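Local coordinates for BolA (Coxiella burnetii, PDB 3TR3), which is of unconfirmed function but belongs to the BolA/IbaG family and, as in its relatives, may take part in iron-sulfur cluster handling with monothiol glutaredoxins, at residues V36-T41 against K72-D77. Sequence-based numbering, arbitrary orientation.
Sequences VVLCPT and KTYTPD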
loop_
_atom_site.group_PDB
_atom_site.type_symbol
_atom_site.label_atom_id
_atom_site.label_comp_id
_atom_site.label_asym_id
_atom_site.label_seq_id
_atom_site.Cartn_x
_atom_site.Cartn_y
_atom_site.Cartn_z
ATOM N N VAL B 36 7.168 1.113 -1.772
ATOM C CA VAL B 36 7.327 0.286 -2.946
ATOM C C VAL B 36 6.438 0.986 -3.932
ATOM O O VAL B 36 5.269 1.234 -3.635
ATOM C CB VAL B 36 6.877 -1.175 -2.742
ATOM C CG1 VAL B 36 7.164 -2.003 -3.984
ATOM C CG2 VAL B 36 7.554 -1.797 -1.497
ATOM N N VAL B 37 7.036 1.400 -5.058
ATOM C CA VAL B 37 6.363 2.225 -6.053
ATOM C C VAL B 37 6.383 1.499 -7.386
ATOM O O VAL B 37 7.434 0.986 -7.800
ATOM C CB VAL B 37 7.032 3.616 -6.210
ATOM C CG1 VAL B 37 6.202 4.483 -7.147
ATOM C CG2 VAL B 37 7.141 4.296 -4.875
ATOM N N LEU B 38 5.210 1.406 -8.014
ATOM C CA LEU B 38 5.084 0.865 -9.350
ATOM C C LEU B 38 4.810 2.045 -10.273
ATOM O O LEU B 38 3.963 2.889 -9.960
ATOM C CB LEU B 38 3.965 -0.201 -9.477
ATOM C CG LEU B 38 3.922 -1.428 -8.541
ATOM C CD1 LEU B 38 2.997 -2.610 -9.018
ATOM C CD2 LEU B 38 5.294 -1.957 -8.174
ATOM N N CYS B 39 5.536 2.097 -11.399
ATOM C CA CYS B 39 5.310 3.085 -12.454
ATOM C C CYS B 39 5.875 2.561 -13.794
ATOM O O CYS B 39 7.044 2.152 -13.852
ATOM C CB CYS B 39 5.982 4.408 -12.078
ATOM S SG CYS B 39 5.451 5.797 -13.080
ATOM N N PRO B 40 5.046 2.558 -14.867
ATOM C CA PRO B 40 5.529 2.140 -16.196
ATOM C C PRO B 40 6.614 3.088 -16.753
ATOM O O PRO B 40 7.399 2.685 -17.602
ATOM C CB PRO B 40 4.256 2.166 -17.063
ATOM C CG PRO B 40 3.342 3.155 -16.367
ATOM C CD PRO B 40 3.623 2.952 -14.897
ATOM N N THR B 41 6.672 4.313 -16.239
ATOM C CA THR B 41 7.686 5.296 -16.615
ATOM C C THR B 41 9.119 4.867 -16.223
ATOM O O THR B 41 10.113 5.380 -16.745
ATOM C CB THR B 41 7.308 6.689 -16.013
ATOM O OG1 THR B 41 6.095 7.149 -16.620
ATOM C CG2 THR B 41 8.376 7.732 -16.212
ATOM N N LYS B 72 11.726 0.995 -3.067
ATOM C CA LYS B 72 11.812 -0.014 -4.120
ATOM C C LYS B 72 10.895 0.404 -5.260
ATOM O O LYS B 72 9.709 0.647 -5.044
ATOM C CB LYS B 72 11.461 -1.411 -3.654
ATOM C CG LYS B 72 12.400 -1.982 -2.627
ATOM C CD LYS B 72 11.806 -3.268 -1.996
ATOM C CE LYS B 72 12.771 -3.872 -0.983
ATOM N NZ LYS B 72 12.172 -5.035 -0.290
ATOM N N THR B 73 11.468 0.487 -6.468
ATOM C CA THR B 73 10.775 1.009 -7.652
ATOM C C THR B 73 10.650 -0.050 -8.732
ATOM O O THR B 73 11.645 -0.588 -9.180
ATOM C CB THR B 73 11.517 2.249 -8.223
ATOM O OG1 THR B 73 12.924 1.981 -8.316
ATOM C CG2 THR B 73 11.281 3.479 -7.309
ATOM N N TYR B 74 9.426 -0.364 -9.142
ATOM C CA TYR B 74 9.210 -1.415 -10.123
ATOM C C TYR B 74 8.360 -0.900 -11.266
ATOM O O TYR B 74 7.532 -0.014 -11.092
ATOM C CB TYR B 74 8.487 -2.640 -9.515
ATOM C CG TYR B 74 9.215 -3.318 -8.364
ATOM C CD1 TYR B 74 10.242 -4.228 -8.591
ATOM C CD2 TYR B 74 8.858 -3.052 -7.043
ATOM C CE1 TYR B 74 10.917 -4.828 -7.544
ATOM C CE2 TYR B 74 9.512 -3.654 -5.992
ATOM C CZ TYR B 74 10.542 -4.538 -6.233
ATOM O OH TYR B 74 11.177 -5.136 -5.152
ATOM N N THR B 75 8.558 -1.474 -12.444
ATOM C CA THR B 75 7.530 -1.354 -13.446
ATOM C C THR B 75 6.448 -2.351 -13.080
ATOM O O THR B 75 6.712 -3.360 -12.431
ATOM C CB THR B 75 8.033 -1.691 -14.875
ATOM O OG1 THR B 75 8.495 -3.050 -14.936
ATOM C CG2 THR B 75 9.124 -0.717 -15.318
ATOM N N PRO B 76 5.227 -2.083 -13.525
ATOM C CA PRO B 76 4.151 -3.061 -13.377
ATOM C C PRO B 76 4.562 -4.454 -13.835
ATOM O O PRO B 76 4.247 -5.416 -13.128
ATOM C CB PRO B 76 3.036 -2.493 -14.251
ATOM C CG PRO B 76 3.296 -0.997 -14.304
ATOM C CD PRO B 76 4.772 -0.802 -14.111
ATOM N N ASP B 77 5.271 -4.576 -14.954
ATOM C CA ASP B 77 5.749 -5.891 -15.410
ATOM C C ASP B 77 6.803 -6.547 -14.501
ATOM O O ASP B 77 6.740 -7.735 -14.289
ATOM C CB ASP B 77 6.298 -5.838 -16.843
ATOM C CG ASP B 77 5.223 -5.591 -17.877
ATOM O OD1 ASP B 77 4.021 -5.768 -17.575
ATOM O OD2 ASP B 77 5.605 -5.218 -19.010
#
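A parallel strand pair, the C-terminal ends of strands 32-38 and 68-74 in the mixed sheet of the BolA fold, joins Val36, Val37 and Leu38 to Lys72, Thr73 and Tyr74. Three nearly straight backbone hydrogen bonds hold it: Val37 N to Lys72 O at 2.8 Å, Tyr74 N to Val37 O, and Cys39 N to Tyr74 O at 2.9 Å, the last one carrying the pairing one residue beyond the strand. On the face bearing Val36, Leu38 and Tyr74, the tyrosine ring leans back along the strand, its CG anti to the carbonyl carbon (chi1 -60°). Val36 CG1 meets the ring edge near its plane, 3.5 Å from Tyr74 CE2, while Leu38 CD2 packs 3.5 Å from Tyr74 CB and reaches the ring obliquely. Past the strands the two prolines cross at about a right angle, with Pro76 CD 3.5 Å from Pro40 N. Thr75 N-caps helix 76-80 through a bond from Glu78 N to its OG1. Strand 22-28 flanks strand 32-38 on its other edge, where Ile24 touches Val36 and Leu38; on the face of Val37 and Thr73, the Thr73 side chain packs against His51 of helix 47-57, while at the outer edge of strand 68-74 Arg50 NH1 donates to Thr73 O.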